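Local coordinates for protein O-methyltransferase, putative (Bacillus cereus, PDB 3DUW) that probably transfers methyl groups from S-adenosylmethionine to hydroxyl groups of acceptor substrates, and binds the product S-adenosyl-L-homocysteine, at residues A[85-96]-A[111-122]; A[19-29]-A[69-78]. One frame throughout, in Å; residues are numbered along the deposited sequence.

Contact 1. Residues A[85-96]-A[111-122]; sequences RVVTLEASEKHA and RVEVRTGLALDS. With SAH (S-adenosyl-L-homocysteine), chain C.
Strands 85-90 and 112-116 run parallel at 15°, their axes 4.8 Å apart, and the six backbone hydrogen bonds from Val-86 N to Arg-111 O through Gly-117 N to Glu-90 O join them in unbroken register. On one face, branched residues suited to extended chain sit in pairs: Val-86 CB meets Val-112 CG2, and Thr-88 CG2 lies alongside Val-114 CG2 at 3.6 Å. Small Ala-96 also covers this face, its CB 3.2 Å from Thr-116 OG1 and against Val-114 CG1. Thr-88 OG1 points elsewhere, to Glu-64 and Thr-67. On the other face Leu-89 reaches with CD2 to Arg-115 CB and to Ser-122 CB, while its CD1 touches Ala-119, so one leucine seals strand against helix start. Water 1 links Glu-93 O to Thr-116 OG1, which also bonds to Arg-100.

The strand ends hold the cofactor product. Glu-90, its CG anti to the backbone N and its chain bent at chi2 (53°), turns its carboxylate to the ribose: OE1 accepts from SAH O3' and OE2 from SAH O2', each at 2.7 Å. This acidic residue closing the second strand is the ribose-binding signature of Rossmann-like methyltransferases. Ser-92 N also donates to Glu-90 OE2, on its anti side, and His-95 ND1 gives SAH O3' a bond of 2.9 Å. Adenine N1 accepts from Ala-119 N at 2.9 Å, while the small CB of Ala-91 rests near SAH C2 and C4. Gly-117, with phi 138°, takes a backbone turn that favours glycine.

Helix 93-105 makes the crossover of this beta-alpha-beta unit. Strand 112-116 is outermost in the sheet, strand 61-65 flanks 85-90, and helices 71-77 and 119-128 pack on Val-86 and Leu-89 respectively.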
# COMPACT_ATOMS: atom_id res chain seq x y z
N ARG A 85 -7.37 18.61 -7.39
CA ARG A 85 -8.81 18.50 -7.21
C ARG A 85 -9.28 17.06 -7.08
O ARG A 85 -8.59 16.12 -7.49
CB ARG A 85 -9.54 19.16 -8.39
CG ARG A 85 -9.21 18.57 -9.75
CD ARG A 85 -10.05 19.22 -10.85
NE ARG A 85 -9.75 18.69 -12.18
CZ ARG A 85 -10.37 19.07 -13.29
NH1 ARG A 85 -11.34 19.98 -13.23
NH2 ARG A 85 -10.03 18.56 -14.46
N VAL A 86 -10.45 16.91 -6.48
CA VAL A 86 -11.08 15.61 -6.29
C VAL A 86 -12.50 15.70 -6.81
O VAL A 86 -13.21 16.67 -6.54
CB VAL A 86 -11.17 15.20 -4.80
CG1 VAL A 86 -11.86 13.84 -4.68
CG2 VAL A 86 -9.80 15.16 -4.17
N VAL A 87 -12.90 14.71 -7.59
CA VAL A 87 -14.26 14.62 -8.11
C VAL A 87 -14.75 13.30 -7.54
O VAL A 87 -14.17 12.25 -7.82
CB VAL A 87 -14.30 14.57 -9.65
CG1 VAL A 87 -15.73 14.37 -10.11
CG2 VAL A 87 -13.73 15.85 -10.23
N THR A 88 -15.80 13.35 -6.73
CA THR A 88 -16.33 12.13 -6.13
C THR A 88 -17.80 11.93 -6.50
O THR A 88 -18.58 12.88 -6.56
CB THR A 88 -16.13 12.17 -4.59
OG1 THR A 88 -16.55 10.92 -4.02
CG2 THR A 88 -16.90 13.32 -3.96
N LEU A 89 -18.15 10.67 -6.76
CA LEU A 89 -19.49 10.30 -7.20
C LEU A 89 -20.32 9.58 -6.13
O LEU A 89 -19.86 8.60 -5.54
CB LEU A 89 -19.38 9.42 -8.45
CG LEU A 89 -18.38 9.94 -9.49
CD1 LEU A 89 -18.37 9.01 -10.69
CD2 LEU A 89 -18.73 11.35 -9.90
N GLU A 90 -21.54 10.07 -5.91
CA GLU A 90 -22.43 9.50 -4.90
C GLU A 90 -23.87 9.41 -5.40
O GLU A 90 -24.45 10.40 -5.85
CB GLU A 90 -22.35 10.35 -3.63
CG GLU A 90 -23.30 9.92 -2.52
CD GLU A 90 -23.16 8.45 -2.18
OE1 GLU A 90 -22.01 8.00 -1.97
OE2 GLU A 90 -24.20 7.76 -2.10
N ALA A 91 -24.46 8.22 -5.31
CA ALA A 91 -25.82 8.00 -5.78
C ALA A 91 -26.91 8.54 -4.86
O ALA A 91 -27.95 9.01 -5.33
CB ALA A 91 -26.05 6.51 -6.01
N SER A 92 -26.68 8.48 -3.55
CA SER A 92 -27.67 8.97 -2.58
C SER A 92 -27.62 10.48 -2.40
O SER A 92 -26.57 11.04 -2.06
CB SER A 92 -27.45 8.28 -1.23
OG SER A 92 -28.19 8.92 -0.21
N GLU A 93 -28.75 11.14 -2.63
CA GLU A 93 -28.83 12.58 -2.47
C GLU A 93 -28.49 12.94 -1.03
O GLU A 93 -27.77 13.91 -0.77
CB GLU A 93 -30.23 13.09 -2.81
CG GLU A 93 -30.25 14.56 -3.21
CD GLU A 93 -31.65 15.11 -3.38
OE1 GLU A 93 -32.51 14.40 -3.94
OE2 GLU A 93 -31.88 16.27 -2.97
N LYS A 94 -29.00 12.15 -0.09
CA LYS A 94 -28.74 12.38 1.33
C LYS A 94 -27.25 12.22 1.62
O LYS A 94 -26.64 13.09 2.24
CB LYS A 94 -29.54 11.41 2.19
CG LYS A 94 -29.21 11.49 3.67
CD LYS A 94 -30.07 10.56 4.51
CE LYS A 94 -29.61 10.55 5.95
NZ LYS A 94 -30.43 9.63 6.79
N HIS A 95 -26.66 11.11 1.18
CA HIS A 95 -25.23 10.91 1.42
C HIS A 95 -24.42 12.07 0.83
O HIS A 95 -23.54 12.62 1.49
CB HIS A 95 -24.73 9.62 0.78
CG HIS A 95 -25.25 8.37 1.42
ND1 HIS A 95 -24.76 7.12 1.11
CD2 HIS A 95 -26.23 8.18 2.34
CE1 HIS A 95 -25.42 6.21 1.81
NE2 HIS A 95 -26.31 6.82 2.56
N ALA A 96 -24.73 12.42 -0.41
CA ALA A 96 -24.01 13.48 -1.09
C ALA A 96 -24.04 14.81 -0.35
O ALA A 96 -23.02 15.47 -0.22
CB ALA A 96 -24.55 13.66 -2.51
N ARG A 111 -11.43 22.25 -3.12
CA ARG A 111 -10.68 21.18 -3.78
C ARG A 111 -11.55 19.99 -4.18
O ARG A 111 -11.11 19.14 -4.94
CB ARG A 111 -9.58 20.64 -2.87
CG ARG A 111 -8.40 21.53 -2.60
CD ARG A 111 -7.38 20.75 -1.77
NE ARG A 111 -6.20 21.54 -1.44
CZ ARG A 111 -5.18 21.09 -0.71
NH1 ARG A 111 -5.19 19.84 -0.24
NH2 ARG A 111 -4.15 21.88 -0.45
N VAL A 112 -12.77 19.93 -3.66
CA VAL A 112 -13.63 18.79 -3.94
C VAL A 112 -14.98 19.10 -4.56
O VAL A 112 -15.67 20.03 -4.14
CB VAL A 112 -13.90 17.99 -2.64
CG1 VAL A 112 -14.68 16.73 -2.96
CG2 VAL A 112 -12.59 17.67 -1.95
N GLU A 113 -15.35 18.29 -5.54
CA GLU A 113 -16.62 18.39 -6.22
C GLU A 113 -17.36 17.07 -6.00
O GLU A 113 -16.85 16.01 -6.36
CB GLU A 113 -16.44 18.61 -7.73
CG GLU A 113 -17.72 18.44 -8.53
CD GLU A 113 -17.54 18.77 -10.00
OE1 GLU A 113 -16.61 18.23 -10.63
OE2 GLU A 113 -18.35 19.57 -10.53
N VAL A 114 -18.53 17.14 -5.38
CA VAL A 114 -19.34 15.96 -5.13
C VAL A 114 -20.45 15.98 -6.18
O VAL A 114 -21.24 16.92 -6.23
CB VAL A 114 -19.99 15.98 -3.73
CG1 VAL A 114 -20.85 14.74 -3.54
CG2 VAL A 114 -18.92 16.03 -2.65
N ARG A 115 -20.51 14.95 -7.02
CA ARG A 115 -21.54 14.87 -8.04
C ARG A 115 -22.57 13.81 -7.67
O ARG A 115 -22.23 12.63 -7.50
CB ARG A 115 -20.93 14.55 -9.41
CG ARG A 115 -21.97 14.57 -10.53
CD ARG A 115 -21.36 14.44 -11.93
NE ARG A 115 -20.41 15.51 -12.23
CZ ARG A 115 -20.33 16.13 -13.40
NH1 ARG A 115 -21.14 15.79 -14.39
NH2 ARG A 115 -19.42 17.08 -13.58
N THR A 116 -23.82 14.23 -7.55
CA THR A 116 -24.90 13.32 -7.19
C THR A 116 -25.45 12.58 -8.39
O THR A 116 -25.66 13.16 -9.45
CB THR A 116 -26.06 14.08 -6.52
OG1 THR A 116 -25.58 14.78 -5.37
CG2 THR A 116 -27.15 13.11 -6.09
N GLY A 117 -25.69 11.28 -8.22
CA GLY A 117 -26.23 10.47 -9.29
C GLY A 117 -25.56 9.12 -9.40
O GLY A 117 -24.55 8.86 -8.73
N LEU A 118 -26.13 8.24 -10.21
CA LEU A 118 -25.53 6.92 -10.40
C LEU A 118 -24.18 7.14 -11.06
O LEU A 118 -24.07 7.88 -12.04
CB LEU A 118 -26.43 6.05 -11.28
CG LEU A 118 -27.81 5.73 -10.69
CD1 LEU A 118 -28.64 4.95 -11.70
CD2 LEU A 118 -27.65 4.94 -9.40
N ALA A 119 -23.15 6.52 -10.51
CA ALA A 119 -21.79 6.67 -11.03
C ALA A 119 -21.67 6.49 -12.54
O ALA A 119 -21.01 7.27 -13.21
CB ALA A 119 -20.84 5.73 -10.30
N LEU A 120 -22.32 5.46 -13.09
CA LEU A 120 -22.23 5.23 -14.52
C LEU A 120 -22.75 6.42 -15.33
O LEU A 120 -22.21 6.73 -16.39
CB LEU A 120 -22.97 3.95 -14.91
CG LEU A 120 -22.34 2.65 -14.40
CD1 LEU A 120 -23.15 1.47 -14.87
CD2 LEU A 120 -20.90 2.54 -14.89
N ASP A 121 -23.78 7.10 -14.83
CA ASP A 121 -24.31 8.27 -15.53
C ASP A 121 -23.34 9.44 -15.42
O ASP A 121 -23.08 10.14 -16.40
CB ASP A 121 -25.67 8.69 -14.97
CG ASP A 121 -26.77 7.71 -15.30
OD1 ASP A 121 -26.82 7.24 -16.46
OD2 ASP A 121 -27.59 7.41 -14.41
N SER A 122 -22.82 9.65 -14.22
CA SER A 122 -21.89 10.75 -13.99
C SER A 122 -20.57 10.57 -14.74
O SER A 122 -19.98 11.55 -15.20
CB SER A 122 -21.61 10.90 -12.49
OG SER A 122 -22.78 11.29 -11.79
N SAH C . -15.31 5.50 0.25
CA SAH C . -16.22 6.12 1.28
CB SAH C . -17.39 5.24 1.55
CG SAH C . -18.31 4.92 0.39
SD SAH C . -19.48 3.59 0.92
C SAH C . -15.40 6.27 2.60
O SAH C . -14.25 5.82 2.65
OXT SAH C . -15.99 6.86 3.58
C5' SAH C . -20.16 3.18 -0.64
C4' SAH C . -21.01 4.40 -1.25
O4' SAH C . -21.43 3.85 -2.50
C3' SAH C . -22.31 4.75 -0.55
O3' SAH C . -22.33 6.11 -0.11
C2' SAH C . -23.40 4.39 -1.64
O2' SAH C . -24.56 5.19 -1.53
C1' SAH C . -22.62 4.57 -2.92
N9 SAH C . -23.12 4.00 -4.03
C8 SAH C . -23.76 2.79 -4.25
N7 SAH C . -24.10 2.57 -5.48
C5 SAH C . -23.66 3.72 -6.18
C6 SAH C . -23.74 4.07 -7.58
N6 SAH C . -24.30 3.29 -8.51
N1 SAH C . -23.19 5.28 -7.90
C2 SAH C . -22.61 6.11 -6.99
N3 SAH C . -22.51 5.81 -5.65
C4 SAH C . -23.06 4.60 -5.31
O HOH W 1 -27.24 15.46 -3.23

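Contact 2. Residues A[19-29]-A[69-78]; sequences IPKDSTLEEVL and GGYSTIWLAR. With SAH (S-adenosyl-L-homocysteine), chain C.
Tyr-71 swings its ring toward helix 23-34 because CG stands anti to the backbone N (chi1 -173°), and Leu-29 lays CD2 over one face of that ring. The CH-pi contact puts Leu-29 CD2 4.0 Å from the centroid of Tyr-71, and Val-28 CG1 comes to the same ring at its edge. A flat aromatic suits this place, since it offers a broad surface to branched aliphatic tips.

Leu-25 is the chief wedge. Its CD2 reaches Ile-74 CG2 and, at 3.8 Å, Tyr-71 CE1, while CD1 lies 3.6 Å from Trp-75 CZ2 and also approaches Arg-78 NH1; the two methyls together touch four residues. Ile-19 CG2 meets Trp-75 at the ring edge, near CH2. Further along, the Val-28 and Ile-74 side chains, both branched and buried, slide past each other, CG2 against CD1.

At the start of helix 23-34 Asp-22 does two jobs. As N-cap it accepts through OD1 from Leu-25 N at 3.0 Å, and through OD2, on its syn side, it takes a 2.7 Å salt bridge from Arg-78 NH1. Carboxylate and guanidinium are nearly coplanar, 16° apart, and the extended chain of Arg-78 carries the charge across to the start of the helix. Water 2 donates to Asp-22 OD1 and receives a weak bond from Arg-78 NH2.

The two helices run roughly antiparallel, at 156°. Helix 44-57 touches Tyr-71, Trp-75 and Arg-78, and helix 93-105 meets Val-28; Ser-72, which faces away, accepts from the amino group of SAH and bonds to Glu-64 on strand 61-65.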
# COMPACT_ATOMS: atom_id res chain seq x y z
N ILE A 19 -1.31 8.37 14.01
CA ILE A 19 -2.28 9.33 13.51
C ILE A 19 -2.74 10.29 14.60
O ILE A 19 -3.56 9.94 15.45
CB ILE A 19 -3.51 8.60 12.91
CG1 ILE A 19 -3.03 7.59 11.85
CG2 ILE A 19 -4.48 9.60 12.29
CD1 ILE A 19 -4.15 6.75 11.23
N PRO A 20 -2.21 11.52 14.59
CA PRO A 20 -2.59 12.52 15.59
C PRO A 20 -4.10 12.73 15.64
O PRO A 20 -4.79 12.63 14.62
CB PRO A 20 -1.85 13.77 15.13
CG PRO A 20 -0.61 13.20 14.50
CD PRO A 20 -1.16 12.05 13.70
N LYS A 21 -4.62 13.02 16.83
CA LYS A 21 -6.04 13.25 17.01
C LYS A 21 -6.50 14.34 16.04
O LYS A 21 -5.80 15.33 15.82
CB LYS A 21 -6.33 13.68 18.45
CG LYS A 21 -6.10 12.57 19.48
CD LYS A 21 -7.08 11.42 19.29
CE LYS A 21 -6.78 10.26 20.24
NZ LYS A 21 -6.83 10.67 21.67
N ASP A 22 -7.68 14.13 15.45
CA ASP A 22 -8.23 15.07 14.48
C ASP A 22 -9.71 15.31 14.79
O ASP A 22 -10.56 14.51 14.39
CB ASP A 22 -8.09 14.50 13.07
CG ASP A 22 -8.41 15.51 11.99
OD1 ASP A 22 -9.37 16.29 12.17
OD2 ASP A 22 -7.71 15.53 10.96
N SER A 23 -10.01 16.40 15.48
CA SER A 23 -11.39 16.71 15.84
C SER A 23 -12.30 16.86 14.63
O SER A 23 -13.49 16.56 14.69
CB SER A 23 -11.44 17.98 16.70
OG SER A 23 -11.01 19.11 15.97
N THR A 24 -11.74 17.34 13.52
CA THR A 24 -12.53 17.52 12.30
C THR A 24 -13.04 16.18 11.79
O THR A 24 -14.23 16.03 11.49
CB THR A 24 -11.70 18.20 11.19
OG1 THR A 24 -11.38 19.54 11.59
CG2 THR A 24 -12.48 18.24 9.89
N LEU A 25 -12.16 15.19 11.70
CA LEU A 25 -12.57 13.87 11.23
C LEU A 25 -13.47 13.17 12.24
O LEU A 25 -14.32 12.37 11.85
CB LEU A 25 -11.35 13.01 10.90
CG LEU A 25 -10.68 13.40 9.58
CD1 LEU A 25 -9.47 12.51 9.33
CD2 LEU A 25 -11.69 13.25 8.44
N GLU A 26 -13.28 13.46 13.52
CA GLU A 26 -14.12 12.86 14.55
C GLU A 26 -15.54 13.36 14.34
O GLU A 26 -16.50 12.59 14.44
CB GLU A 26 -13.63 13.26 15.95
CG GLU A 26 -12.45 12.45 16.46
CD GLU A 26 -12.01 12.88 17.84
OE1 GLU A 26 -12.88 13.08 18.71
OE2 GLU A 26 -10.78 13.02 18.05
N GLU A 27 -15.68 14.65 14.06
CA GLU A 27 -17.00 15.24 13.82
C GLU A 27 -17.64 14.59 12.61
O GLU A 27 -18.83 14.28 12.62
CB GLU A 27 -16.90 16.74 13.56
CG GLU A 27 -16.56 17.60 14.75
CD GLU A 27 -16.55 19.07 14.39
OE1 GLU A 27 -15.82 19.45 13.45
OE2 GLU A 27 -17.27 19.85 15.05
N VAL A 28 -16.85 14.41 11.55
CA VAL A 28 -17.35 13.81 10.32
C VAL A 28 -18.00 12.46 10.60
O VAL A 28 -19.12 12.20 10.18
CB VAL A 28 -16.21 13.63 9.29
CG1 VAL A 28 -16.69 12.80 8.10
CG2 VAL A 28 -15.72 14.99 8.81
N LEU A 29 -17.29 11.59 11.33
CA LEU A 29 -17.83 10.27 11.64
C LEU A 29 -19.06 10.35 12.56
O LEU A 29 -19.99 9.56 12.43
CB LEU A 29 -16.74 9.39 12.26
CG LEU A 29 -15.58 9.04 11.31
CD1 LEU A 29 -14.48 8.33 12.09
CD2 LEU A 29 -16.09 8.18 10.16
N GLY A 69 -20.06 9.69 3.33
CA GLY A 69 -20.08 10.94 4.05
C GLY A 69 -18.85 11.80 3.78
O GLY A 69 -18.65 12.83 4.40
N GLY A 70 -18.01 11.36 2.84
CA GLY A 70 -16.82 12.11 2.49
C GLY A 70 -15.60 11.87 3.37
O GLY A 70 -14.62 12.62 3.31
N TYR A 71 -15.64 10.82 4.20
CA TYR A 71 -14.51 10.52 5.06
C TYR A 71 -13.26 10.20 4.22
O TYR A 71 -12.22 10.83 4.40
CB TYR A 71 -14.85 9.35 5.99
CG TYR A 71 -13.79 9.06 7.02
CD1 TYR A 71 -13.64 9.87 8.15
CD2 TYR A 71 -12.92 7.98 6.87
CE1 TYR A 71 -12.66 9.60 9.10
CE2 TYR A 71 -11.93 7.71 7.80
CZ TYR A 71 -11.80 8.53 8.92
OH TYR A 71 -10.81 8.26 9.83
N SER A 72 -13.35 9.24 3.31
CA SER A 72 -12.20 8.92 2.47
C SER A 72 -11.84 10.12 1.60
O SER A 72 -10.66 10.37 1.34
CB SER A 72 -12.51 7.74 1.55
OG SER A 72 -13.66 8.00 0.76
N THR A 73 -12.86 10.84 1.16
CA THR A 73 -12.67 12.01 0.30
C THR A 73 -11.76 13.04 0.96
O THR A 73 -10.90 13.62 0.30
CB THR A 73 -14.02 12.67 0.00
OG1 THR A 73 -15.03 11.67 -0.13
CG2 THR A 73 -13.94 13.47 -1.29
N ILE A 74 -11.96 13.26 2.25
CA ILE A 74 -11.14 14.22 2.99
C ILE A 74 -9.69 13.74 3.06
O ILE A 74 -8.76 14.53 2.87
CB ILE A 74 -11.73 14.44 4.40
CG1 ILE A 74 -13.04 15.23 4.27
CG2 ILE A 74 -10.74 15.19 5.28
CD1 ILE A 74 -13.89 15.25 5.52
N TRP A 75 -9.49 12.45 3.33
CA TRP A 75 -8.13 11.92 3.38
C TRP A 75 -7.45 12.10 2.03
O TRP A 75 -6.29 12.50 1.96
CB TRP A 75 -8.14 10.43 3.73
CG TRP A 75 -8.32 10.11 5.19
CD1 TRP A 75 -9.45 9.62 5.78
CD2 TRP A 75 -7.34 10.22 6.22
NE1 TRP A 75 -9.22 9.40 7.12
CE2 TRP A 75 -7.93 9.76 7.42
CE3 TRP A 75 -6.00 10.65 6.25
CZ2 TRP A 75 -7.24 9.72 8.63
CZ3 TRP A 75 -5.31 10.61 7.47
CH2 TRP A 75 -5.94 10.15 8.64
N LEU A 76 -8.17 11.81 0.96
CA LEU A 76 -7.63 11.95 -0.39
C LEU A 76 -7.31 13.41 -0.72
O LEU A 76 -6.22 13.72 -1.21
CB LEU A 76 -8.63 11.41 -1.42
CG LEU A 76 -8.84 9.89 -1.44
CD1 LEU A 76 -10.06 9.54 -2.26
CD2 LEU A 76 -7.60 9.21 -2.01
N ALA A 77 -8.26 14.30 -0.44
CA ALA A 77 -8.06 15.71 -0.72
C ALA A 77 -6.88 16.29 0.05
O ALA A 77 -6.17 17.16 -0.46
CB ALA A 77 -9.33 16.48 -0.39
N ARG A 78 -6.67 15.82 1.27
CA ARG A 78 -5.57 16.33 2.07
C ARG A 78 -4.21 15.89 1.54
O ARG A 78 -3.18 16.38 2.01
CB ARG A 78 -5.75 15.90 3.53
CG ARG A 78 -6.84 16.68 4.24
CD ARG A 78 -7.04 16.19 5.65
NE ARG A 78 -7.90 17.10 6.41
CZ ARG A 78 -8.27 16.89 7.66
NH1 ARG A 78 -7.87 15.81 8.31
NH2 ARG A 78 -9.05 17.78 8.28
N SAH C . -15.31 5.50 0.25
CA SAH C . -16.22 6.12 1.28
CB SAH C . -17.39 5.24 1.55
CG SAH C . -18.31 4.92 0.39
SD SAH C . -19.48 3.59 0.92
C SAH C . -15.40 6.27 2.60
O SAH C . -14.25 5.82 2.65
OXT SAH C . -15.99 6.86 3.58
C5' SAH C . -20.16 3.18 -0.64
C4' SAH C . -21.01 4.40 -1.25
O4' SAH C . -21.43 3.85 -2.50
C3' SAH C . -22.31 4.75 -0.55
O3' SAH C . -22.33 6.11 -0.11
C2' SAH C . -23.40 4.39 -1.64
O2' SAH C . -24.56 5.19 -1.53
C1' SAH C . -22.62 4.57 -2.92
N9 SAH C . -23.12 4.00 -4.03
C8 SAH C . -23.76 2.79 -4.25
N7 SAH C . -24.10 2.57 -5.48
C5 SAH C . -23.66 3.72 -6.18
C6 SAH C . -23.74 4.07 -7.58
N6 SAH C . -24.30 3.29 -8.51
N1 SAH C . -23.19 5.28 -7.90
C2 SAH C . -22.61 6.11 -6.99
N3 SAH C . -22.51 5.81 -5.65
C4 SAH C . -23.06 4.60 -5.31
O HOH W 2 -8.27 18.53 10.91

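From the N terminus, contact 2 comes first: helix 23-34 is followed by helix 44-57 and strand 61-65, and the chain then returns as helix 71-77 to close a loop of 39 residues. Contact 1 opens later, with strand 85-90, and closes a shorter loop of 14 residues through helix 93-105; the two are in series and neither nest nor cross. They touch nonetheless, for Val-112 packs on Thr-73 and Ala-77, and Arg-111 NH1 probably bonds to Ala-77 O. Contact 2 ties helix 23-34 and the loop before it to helix 71-77, contact 1 builds the sheet's edge, and SAH spans both, its amino acid end at Ser-72 and its ribose and adenine at contact 1.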